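Local coordinates for protein Asp/Glu-specific dipeptidyl-peptidase (Flavobacterium psychrophilum, PDB 5JXF) that removes dipeptides from the N-terminus of oligopeptides as a serine peptidase, cutting strictly after aspartate or glutamate, at residues I141-D146 and L200-V205; G39-S44 and N574-P579; G58-A63 and D668-L673; T52-L57 and V587-V592. All coordinates share one frame; numbering follows the deposited sequence.

How the contacts relate
Contacts 2, 4 and 3 take up the N-terminal segments 39-44, 52-57 and 58-63 in turn and meet 574-579, 587-592 and 668-673 in the same order, so the three interlock along the chain; contact 1 is nested inside all of them. Contacts 3 and 4 have centres about 9 Å apart, contact 3 following directly on helix 49-57, which carries contact 4. Contacts 2 and 4, about 13 Å apart, are joined by the Arg576-Glu53 salt bridge. Contact 1 belongs to the sheet of strands 138-146 and 197-214, its centre 19 to 25 Å from the others, and reaches contact 2 where Ile144 packs on Pro43. The N-terminal region therefore links that sheet to the one containing strand 586-591.

Contact 1 of 4, residues I141-D146 and L200-V205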
# COMPACT_ATOMS: atom_id res chain seq x y z
N ILE A 141 -34.00 8.58 -22.09
CA ILE A 141 -35.19 7.80 -21.76
C ILE A 141 -36.46 8.67 -21.72
O ILE A 141 -36.55 9.63 -20.94
CB ILE A 141 -35.07 7.09 -20.41
CG1 ILE A 141 -33.85 6.15 -20.40
CG2 ILE A 141 -36.35 6.28 -20.15
CD1 ILE A 141 -33.80 5.21 -21.59
N VAL A 142 -37.42 8.34 -22.59
CA VAL A 142 -38.70 9.07 -22.62
C VAL A 142 -39.63 8.51 -21.56
O VAL A 142 -40.21 9.25 -20.78
CB VAL A 142 -39.37 8.98 -24.02
CG1 VAL A 142 -40.74 9.72 -24.05
CG2 VAL A 142 -38.42 9.58 -25.08
N SER A 143 -39.74 7.19 -21.50
CA SER A 143 -40.70 6.56 -20.60
C SER A 143 -40.33 5.11 -20.33
O SER A 143 -39.65 4.48 -21.13
CB SER A 143 -42.12 6.64 -21.18
OG SER A 143 -42.27 5.73 -22.26
N ILE A 144 -40.81 4.59 -19.20
CA ILE A 144 -40.50 3.25 -18.72
C ILE A 144 -41.80 2.46 -18.57
O ILE A 144 -42.64 2.78 -17.72
CB ILE A 144 -39.76 3.32 -17.38
CG1 ILE A 144 -38.42 4.04 -17.56
CG2 ILE A 144 -39.51 1.93 -16.80
CD1 ILE A 144 -37.71 4.36 -16.26
N ASN A 145 -41.98 1.43 -19.39
CA ASN A 145 -43.28 0.78 -19.52
C ASN A 145 -43.26 -0.74 -19.34
O ASN A 145 -42.66 -1.47 -20.12
CB ASN A 145 -43.87 1.13 -20.88
CG ASN A 145 -43.80 2.62 -21.16
OD1 ASN A 145 -42.79 3.13 -21.64
ND2 ASN A 145 -44.87 3.32 -20.84
N ASP A 146 -43.92 -1.21 -18.29
CA ASP A 146 -44.00 -2.64 -18.05
C ASP A 146 -44.80 -3.33 -19.14
O ASP A 146 -45.92 -2.92 -19.46
CB ASP A 146 -44.62 -2.92 -16.68
CG ASP A 146 -44.48 -4.37 -16.26
OD1 ASP A 146 -44.45 -5.26 -17.14
OD2 ASP A 146 -44.39 -4.62 -15.04
N LEU A 200 -40.41 -2.20 -21.37
CA LEU A 200 -40.08 -1.47 -22.60
C LEU A 200 -39.75 -0.02 -22.33
O LEU A 200 -40.47 0.68 -21.63
CB LEU A 200 -41.24 -1.55 -23.61
CG LEU A 200 -41.07 -0.76 -24.92
CD1 LEU A 200 -41.84 -1.45 -26.05
CD2 LEU A 200 -41.51 0.69 -24.81
N PHE A 201 -38.67 0.42 -22.96
CA PHE A 201 -38.19 1.78 -22.86
C PHE A 201 -38.38 2.49 -24.19
O PHE A 201 -37.82 2.08 -25.21
CB PHE A 201 -36.70 1.81 -22.45
CG PHE A 201 -36.45 1.33 -21.05
CD1 PHE A 201 -36.54 -0.02 -20.74
CD2 PHE A 201 -36.09 2.22 -20.06
CE1 PHE A 201 -36.30 -0.47 -19.45
CE2 PHE A 201 -35.84 1.78 -18.77
CZ PHE A 201 -35.95 0.43 -18.46
N VAL A 202 -39.19 3.54 -24.17
CA VAL A 202 -39.25 4.46 -25.28
C VAL A 202 -38.07 5.40 -25.13
O VAL A 202 -37.81 5.93 -24.05
CB VAL A 202 -40.55 5.28 -25.29
CG1 VAL A 202 -40.50 6.28 -26.43
CG2 VAL A 202 -41.77 4.37 -25.42
N THR A 203 -37.35 5.62 -26.23
CA THR A 203 -36.11 6.36 -26.16
C THR A 203 -35.91 7.24 -27.36
O THR A 203 -36.55 7.04 -28.43
CB THR A 203 -34.88 5.41 -26.08
OG1 THR A 203 -34.69 4.78 -27.35
CG2 THR A 203 -35.08 4.34 -24.99
N GLU A 204 -35.04 8.22 -27.19
CA GLU A 204 -34.55 9.06 -28.27
C GLU A 204 -33.04 8.86 -28.40
O GLU A 204 -32.28 9.14 -27.48
CB GLU A 204 -34.87 10.54 -28.02
CG GLU A 204 -36.35 10.83 -27.81
CD GLU A 204 -36.65 12.33 -27.81
OE1 GLU A 204 -35.69 13.14 -27.63
OE2 GLU A 204 -37.84 12.70 -28.00
N VAL A 205 -32.62 8.37 -29.57
CA VAL A 205 -31.21 8.10 -29.80
C VAL A 205 -30.55 9.18 -30.62
O VAL A 205 -30.78 9.28 -31.82
CB VAL A 205 -31.03 6.76 -30.51
CG1 VAL A 205 -29.53 6.40 -30.59
CG2 VAL A 205 -31.82 5.69 -29.79
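Val142 and Ser143 both face Val202, the signature of a classic beta bulge between two antiparallel strands whose short axes run at 174° and approach to 4.6 Å. The backbone bonds record the shift of register. Val202 O takes the N-H of Val142 at 2.8 Å and, weakly, that of Ser143, whereas Val202 N returns a bond to Ser143 O. Beyond the bulge the pairing is regular: Asn145 and Leu200 form a hydrogen-bonded pair, with Leu200 N to Asn145 O at 2.7 Å.

Side-chain contacts divide between the two faces. On one, Ile144 and Phe201 run side by side, CG1 of Ile144 lying 3.6 Å from CE2 of Phe201, and CD1 of Ile141 reaches CG2 of Thr203 at 3.7 Å. On the other, the Ser143 hydroxyl OG lies against Val202 CG2. At the bulge Val142, with CG1 anti to the backbone N (chi1 179°), sends its other methyl, CG2, to within 3.6 Å of Glu204 CG, the two side chains crossing at about a right angle.

Glu204 OE2 is taken up by Trp184 and Gln185, and Thr203 OG1 by the carbonyl of Glu186. Phe201 and Thr203 make backbone bonds to Lys188 and Glu186, which puts strand 197-214 between strands 138-146 and 186-192.

Contact 2 of 4, residues G39-S44 and N574-P579; sequences GMWIPS and NSRIFP
Close to the pocket for the acidic substrate residue, the N-terminal loop 39-44 meets the loop 574-579 through an edge-to-face pair: the edge of Phe578 turns to the face of Trp41, with planes 63° apart. Phe578 carries its CG between the backbone N and the carbonyl carbon (chi1 58°), which sets the ring against Gly39 while CB stays over the indole face, 3.6 Å from Trp41 CZ3. The phenyl ring receives the main chain of the other loop on its face, Gly39 CA standing 3.5 Å from the ring centroid of Phe578 and almost on the normal. The backbone angles of Gly39 themselves call for glycine. Further along, Ile42 CD1 touches Pro579 CG at 4.0 Å. Trp41 CZ2 lies over the guanidinium face of Arg576, 3.7 Å from NH2, while Arg576 NH1 is held by the carbonyls of Gln36 and Gly38.

A serine in place of Phe578 would probably leave Gly39 CA without its aromatic cover and open a gap beside Trp41. The side chain of Met40 is about 8 Å from the bound aspartic acid and about 7 Å from that of Arg680, the probable specificity residue. With no hydrogen bond between the segments, this union near the pocket rests on aromatic, CH-pi and apolar contact.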
# COMPACT_ATOMS: atom_id res chain seq x y z
N GLY A 39 -28.38 -1.59 -3.52
CA GLY A 39 -29.54 -1.57 -4.40
C GLY A 39 -29.48 -0.64 -5.60
O GLY A 39 -28.87 0.42 -5.54
N MET A 40 -30.12 -1.06 -6.70
CA MET A 40 -30.18 -0.26 -7.92
C MET A 40 -31.62 -0.26 -8.42
O MET A 40 -32.10 -1.24 -8.97
CB MET A 40 -29.23 -0.81 -9.00
CG MET A 40 -27.81 -1.09 -8.53
SD MET A 40 -26.82 -2.09 -9.67
CE MET A 40 -25.15 -1.79 -9.03
N TRP A 41 -32.30 0.87 -8.23
CA TRP A 41 -33.76 0.92 -8.33
C TRP A 41 -34.27 1.50 -9.64
O TRP A 41 -33.72 2.45 -10.19
CB TRP A 41 -34.32 1.71 -7.14
CG TRP A 41 -33.75 1.20 -5.85
CD1 TRP A 41 -32.69 1.72 -5.16
CD2 TRP A 41 -34.18 0.04 -5.13
NE1 TRP A 41 -32.45 0.96 -4.04
CE2 TRP A 41 -33.35 -0.08 -4.00
CE3 TRP A 41 -35.19 -0.90 -5.33
CZ2 TRP A 41 -33.50 -1.10 -3.07
CZ3 TRP A 41 -35.34 -1.92 -4.41
CH2 TRP A 41 -34.50 -2.01 -3.29
N ILE A 42 -35.35 0.91 -10.15
CA ILE A 42 -36.03 1.43 -11.32
C ILE A 42 -36.66 2.75 -10.95
O ILE A 42 -37.47 2.81 -10.03
CB ILE A 42 -37.10 0.44 -11.82
CG1 ILE A 42 -36.44 -0.91 -12.10
CG2 ILE A 42 -37.76 0.98 -13.07
CD1 ILE A 42 -37.40 -1.99 -12.46
N PRO A 43 -36.28 3.82 -11.66
CA PRO A 43 -36.56 5.18 -11.20
C PRO A 43 -38.06 5.51 -11.15
O PRO A 43 -38.44 6.47 -10.48
CB PRO A 43 -35.85 6.05 -12.24
CG PRO A 43 -34.89 5.15 -12.92
CD PRO A 43 -35.54 3.82 -12.93
N SER A 44 -38.88 4.74 -11.84
CA SER A 44 -40.32 4.98 -11.81
C SER A 44 -40.97 4.29 -10.60
O SER A 44 -42.18 4.41 -10.39
CB SER A 44 -40.98 4.49 -13.11
OG SER A 44 -40.66 3.12 -13.35
N ASN A 574 -40.65 -8.37 1.68
CA ASN A 574 -40.25 -7.05 2.14
C ASN A 574 -38.79 -7.03 2.58
O ASN A 574 -38.48 -6.63 3.69
CB ASN A 574 -41.16 -6.59 3.29
N SER A 575 -37.90 -7.46 1.69
CA SER A 575 -36.49 -7.59 2.05
C SER A 575 -35.59 -6.75 1.14
O SER A 575 -34.42 -7.10 0.92
CB SER A 575 -36.07 -9.06 2.01
OG SER A 575 -36.44 -9.65 0.78
N ARG A 576 -36.14 -5.66 0.62
CA ARG A 576 -35.42 -4.74 -0.26
C ARG A 576 -34.82 -5.43 -1.49
O ARG A 576 -33.66 -5.20 -1.83
CB ARG A 576 -34.31 -4.00 0.51
CG ARG A 576 -34.76 -3.36 1.80
CD ARG A 576 -33.66 -2.50 2.39
NE ARG A 576 -33.40 -1.31 1.58
CZ ARG A 576 -32.30 -1.12 0.85
NH1 ARG A 576 -31.34 -2.04 0.82
NH2 ARG A 576 -32.17 -0.00 0.16
N ILE A 577 -35.60 -6.28 -2.15
CA ILE A 577 -35.09 -6.97 -3.33
C ILE A 577 -35.18 -6.07 -4.55
O ILE A 577 -36.24 -5.54 -4.88
CB ILE A 577 -35.81 -8.30 -3.57
CG1 ILE A 577 -35.18 -9.38 -2.69
CG2 ILE A 577 -35.70 -8.72 -5.02
CD1 ILE A 577 -35.90 -10.70 -2.72
N PHE A 578 -34.04 -5.88 -5.20
CA PHE A 578 -33.94 -5.06 -6.39
C PHE A 578 -33.54 -5.94 -7.56
O PHE A 578 -32.85 -6.93 -7.37
CB PHE A 578 -32.94 -3.92 -6.20
CG PHE A 578 -31.55 -4.39 -5.84
CD1 PHE A 578 -31.22 -4.67 -4.52
CD2 PHE A 578 -30.56 -4.49 -6.81
CE1 PHE A 578 -29.93 -5.08 -4.18
CE2 PHE A 578 -29.26 -4.90 -6.48
CZ PHE A 578 -28.95 -5.19 -5.16
N PRO A 579 -33.97 -5.59 -8.78
CA PRO A 579 -33.60 -6.36 -9.96
C PRO A 579 -32.12 -6.22 -10.27
O PRO A 579 -31.55 -5.15 -10.05
CB PRO A 579 -34.45 -5.73 -11.07
CG PRO A 579 -34.70 -4.36 -10.60
CD PRO A 579 -34.86 -4.47 -9.11

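Contact 3 of 4, residues G58-A63 and D668-L673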
# COMPACT_ATOMS: atom_id res chain seq x y z
N GLY A 58 -31.85 12.52 3.94
CA GLY A 58 -31.76 13.96 3.77
C GLY A 58 -32.20 14.52 2.43
O GLY A 58 -32.05 15.72 2.17
N MET A 59 -32.74 13.68 1.56
CA MET A 59 -33.19 14.15 0.26
C MET A 59 -34.36 15.12 0.49
O MET A 59 -35.24 14.88 1.33
CB MET A 59 -33.61 12.97 -0.64
CG MET A 59 -33.94 13.39 -2.09
SD MET A 59 -34.38 11.99 -3.15
CE MET A 59 -35.97 11.58 -2.43
N LYS A 60 -34.33 16.23 -0.24
CA LYS A 60 -35.32 17.28 -0.09
C LYS A 60 -36.31 17.23 -1.24
O LYS A 60 -37.49 17.52 -1.05
CB LYS A 60 -34.64 18.64 0.00
CG LYS A 60 -33.78 18.81 1.28
CD LYS A 60 -34.59 18.47 2.52
CE LYS A 60 -33.79 18.67 3.81
NZ LYS A 60 -34.42 17.95 4.95
N ILE A 61 -35.84 16.86 -2.43
CA ILE A 61 -36.72 16.65 -3.58
C ILE A 61 -37.50 15.35 -3.48
O ILE A 61 -37.32 14.58 -2.53
CB ILE A 61 -35.96 16.63 -4.92
CG1 ILE A 61 -34.90 15.53 -4.91
CG2 ILE A 61 -35.38 18.00 -5.26
CD1 ILE A 61 -34.27 15.27 -6.27
N SER A 62 -38.34 15.10 -4.47
CA SER A 62 -39.28 13.98 -4.41
C SER A 62 -39.14 13.02 -5.58
O SER A 62 -38.44 13.31 -6.55
CB SER A 62 -40.72 14.50 -4.35
OG SER A 62 -41.01 14.99 -3.06
N ALA A 63 -39.81 11.88 -5.47
CA ALA A 63 -39.84 10.89 -6.55
C ALA A 63 -40.24 11.52 -7.89
O ALA A 63 -39.60 11.26 -8.92
CB ALA A 63 -40.78 9.76 -6.19
N ASP A 668 -26.90 16.03 -5.06
CA ASP A 668 -27.14 16.27 -3.64
C ASP A 668 -28.64 16.21 -3.34
O ASP A 668 -29.46 15.80 -4.19
CB ASP A 668 -26.54 17.64 -3.24
CG ASP A 668 -27.25 18.85 -3.94
OD1 ASP A 668 -28.31 18.66 -4.56
OD2 ASP A 668 -26.75 19.99 -3.88
N ALA A 669 -29.00 16.68 -2.14
CA ALA A 669 -30.38 16.63 -1.67
C ALA A 669 -31.35 17.44 -2.53
O ALA A 669 -32.53 17.08 -2.62
CB ALA A 669 -30.45 17.11 -0.22
N GLN A 670 -30.86 18.51 -3.15
CA GLN A 670 -31.72 19.37 -3.98
C GLN A 670 -31.65 19.03 -5.46
O GLN A 670 -32.29 19.68 -6.28
CB GLN A 670 -31.37 20.85 -3.79
CG GLN A 670 -31.65 21.41 -2.40
CD GLN A 670 -30.48 21.19 -1.44
OE1 GLN A 670 -29.44 20.63 -1.82
NE2 GLN A 670 -30.64 21.64 -0.20
N GLY A 671 -30.86 18.02 -5.82
CA GLY A 671 -30.76 17.64 -7.22
C GLY A 671 -29.68 18.36 -8.01
O GLY A 671 -29.67 18.30 -9.25
N ASN A 672 -28.77 19.02 -7.30
CA ASN A 672 -27.59 19.63 -7.88
C ASN A 672 -26.44 18.66 -8.05
O ASN A 672 -26.19 17.83 -7.17
CB ASN A 672 -27.12 20.81 -7.02
CG ASN A 672 -28.25 21.77 -6.70
OD1 ASN A 672 -28.72 22.50 -7.57
ND2 ASN A 672 -28.71 21.76 -5.45
N LEU A 673 -25.72 18.79 -9.16
CA LEU A 673 -24.56 17.96 -9.42
C LEU A 673 -23.42 18.28 -8.47
O LEU A 673 -22.94 19.41 -8.44
CB LEU A 673 -24.07 18.14 -10.85
CG LEU A 673 -23.01 17.10 -11.24
CD1 LEU A 673 -23.65 15.72 -11.20
CD2 LEU A 673 -22.39 17.38 -12.61
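Lys60 and Ile61 both direct their backbone N-H groups at one acceptor, the carbonyl oxygen of Ala669. The bond from Lys60 N to Ala669 O is 3.1 Å long and nearly straight (160° at the hydrogen), although the donor stands above the carbonyl plane, away from a lone pair. The second, from Ile61 N to Ala669 O, is weak at 3.3 Å. These are the only hydrogen bonds between the segments. Round them, Ala669 CB presses against Gly58 O at 3.2 Å, and Lys60 CG lies beside the same methyl. Ile61 places CG1 between its backbone N and carbonyl carbon (chi1 58°), which brings CG1 to 3.6 Å from Ala669 O, while Ile61 CG2 approaches Gln670 O at 3.7 Å.

The acceptor belongs to a type I turn, Asp668 to Gly671, joining strands 665-667 and 673-680 in a beta hairpin with a G1 bulge at Gly671, whose phi is positive. Facing it, Gly58 ends helix 49-57 in a Schellman motif.

Several polar groups of the hairpin pair with one another. Gly671 N bonds to Asp668 O, and Asp668 N to Asn672 O. The Asp668 carboxylate takes Asn672 N on OD1 at 2.8 Å, from above its plane, with a weak bond from Gln670 N to the same oxygen. Asn672 ND2 reaches the syn lone pair of Asp668 OD2 at 3.1 Å, the oxygen lying near the amide plane. On the opposite segment, Ile61 O receives Lys55 NZ from the helix, and Ser62 N finds Asp65 OD2.

Contact 4 of 4, residues T52-L57 and V587-V592; sequences TEMKNL and VTYGKV
A Met-aromatic contact and a tyrosine-to-carboxylate hydrogen bond, made by Met54 and Glu53 with Tyr589, fix helix 49-57 against strand 586-591, an outermost strand within this chain of its antiparallel sheet. The short axes pass 8.9 Å apart at 30°, so helix and strand run in roughly the same direction. That sheet also contains strands 665-667 and 673-680, which lie either side of the hairpin turn of contact 3.

Tyr589 is the hub. With CG between the backbone N and the carbonyl carbon (chi1 45°), its ring stands out from the strand and reaches the helix. Met54 lies over one face: CG is 3.5 Å from the ring centroid of Tyr589, almost on the normal, whereas SD is oblique at 4.3 Å from the same centroid. The chain runs on beyond the rim on the same side of the ring, where Met54 CE comes to 3.2 Å from Tyr589 CE1, a tight approach.

The polar contact is at the ring edge. Tyr589 OH donates to Glu53 OE1 at 2.7 Å, that oxygen lying near the ring plane, while the hydroxyl meets the carboxylate from above its plane; the two planes are 75° apart. Glu53 OE2 is occupied by Arg576, and Tyr589 OH also bonds to Asn50 ND2. A phenylalanine in place of Tyr589 would probably leave Glu53 OE1 without this donor and the Asn50 amide without its acceptor.

Leu57 completes the contact at another part of the ring edge, its CD1 lying 3.7 Å from Tyr589 CD2 and 4.0 Å from Gly590 CA.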
# COMPACT_ATOMS: atom_id res chain seq x y z
N THR A 52 -38.97 7.07 1.22
CA THR A 52 -38.80 7.13 2.67
C THR A 52 -37.32 7.04 3.03
O THR A 52 -36.81 7.89 3.77
CB THR A 52 -39.58 6.01 3.39
OG1 THR A 52 -40.98 6.20 3.16
CG2 THR A 52 -39.32 6.05 4.88
N GLU A 53 -36.62 6.03 2.50
CA GLU A 53 -35.20 5.87 2.79
C GLU A 53 -34.36 7.09 2.37
O GLU A 53 -33.44 7.49 3.08
CB GLU A 53 -34.64 4.63 2.10
CG GLU A 53 -35.08 3.31 2.71
CD GLU A 53 -34.36 2.11 2.10
OE1 GLU A 53 -33.49 2.32 1.23
OE2 GLU A 53 -34.66 0.97 2.50
N MET A 54 -34.69 7.68 1.22
CA MET A 54 -33.91 8.81 0.73
C MET A 54 -34.12 10.06 1.60
O MET A 54 -33.14 10.73 1.97
CB MET A 54 -34.23 9.09 -0.74
CG MET A 54 -34.06 7.88 -1.66
SD MET A 54 -34.51 8.19 -3.39
CE MET A 54 -35.06 6.59 -3.89
N LYS A 55 -35.38 10.36 1.93
CA LYS A 55 -35.73 11.54 2.73
C LYS A 55 -35.14 11.46 4.14
O LYS A 55 -34.67 12.45 4.72
CB LYS A 55 -37.25 11.70 2.80
CG LYS A 55 -37.85 12.16 1.50
CD LYS A 55 -39.32 12.45 1.60
CE LYS A 55 -39.86 12.89 0.25
NZ LYS A 55 -39.06 14.04 -0.29
N ASN A 56 -35.23 10.26 4.68
CA ASN A 56 -34.53 9.84 5.89
C ASN A 56 -33.02 10.10 5.82
O ASN A 56 -32.42 10.48 6.83
CB ASN A 56 -34.90 8.37 6.09
CG ASN A 56 -36.05 8.20 7.06
OD1 ASN A 56 -36.62 7.09 7.17
ND2 ASN A 56 -36.18 9.19 7.98
N LEU A 57 -32.40 9.92 4.65
CA LEU A 57 -30.99 10.29 4.45
C LEU A 57 -30.78 11.79 4.24
O LEU A 57 -29.64 12.28 4.31
CB LEU A 57 -30.40 9.53 3.27
CG LEU A 57 -30.16 8.05 3.53
CD1 LEU A 57 -29.86 7.32 2.25
CD2 LEU A 57 -29.01 7.88 4.53
N VAL A 587 -31.56 4.17 -10.25
CA VAL A 587 -31.16 5.13 -9.25
C VAL A 587 -30.60 4.35 -8.06
O VAL A 587 -31.11 3.29 -7.72
CB VAL A 587 -32.35 6.00 -8.83
CG1 VAL A 587 -31.99 6.87 -7.63
CG2 VAL A 587 -32.80 6.85 -10.00
N THR A 588 -29.55 4.89 -7.46
CA THR A 588 -29.06 4.41 -6.17
C THR A 588 -28.69 5.63 -5.33
O THR A 588 -28.38 6.69 -5.88
CB THR A 588 -27.84 3.46 -6.34
OG1 THR A 588 -27.40 2.99 -5.06
CG2 THR A 588 -26.70 4.16 -7.04
N TYR A 589 -28.76 5.51 -4.01
CA TYR A 589 -28.49 6.63 -3.13
C TYR A 589 -27.72 6.19 -1.90
O TYR A 589 -27.60 5.00 -1.62
CB TYR A 589 -29.79 7.28 -2.68
CG TYR A 589 -30.80 6.26 -2.25
CD1 TYR A 589 -31.68 5.73 -3.18
CD2 TYR A 589 -30.87 5.80 -0.94
CE1 TYR A 589 -32.59 4.77 -2.83
CE2 TYR A 589 -31.80 4.83 -0.57
CZ TYR A 589 -32.66 4.34 -1.54
OH TYR A 589 -33.61 3.39 -1.26
N GLY A 590 -27.24 7.16 -1.14
CA GLY A 590 -26.54 6.86 0.09
C GLY A 590 -25.95 8.13 0.63
O GLY A 590 -26.60 9.18 0.57
N LYS A 591 -24.72 8.05 1.13
CA LYS A 591 -24.09 9.23 1.69
C LYS A 591 -22.57 9.20 1.54
O LYS A 591 -21.97 8.14 1.40
CB LYS A 591 -24.47 9.35 3.17
CG LYS A 591 -24.00 8.17 3.99
CD LYS A 591 -24.82 7.99 5.26
CE LYS A 591 -24.57 9.10 6.25
NZ LYS A 591 -25.55 9.07 7.36
N VAL A 592 -21.98 10.39 1.54
CA VAL A 592 -20.54 10.53 1.59
C VAL A 592 -20.03 9.89 2.90
O VAL A 592 -20.38 10.33 3.99
CB VAL A 592 -20.14 12.03 1.49
CG1 VAL A 592 -18.64 12.17 1.56
CG2 VAL A 592 -20.67 12.66 0.19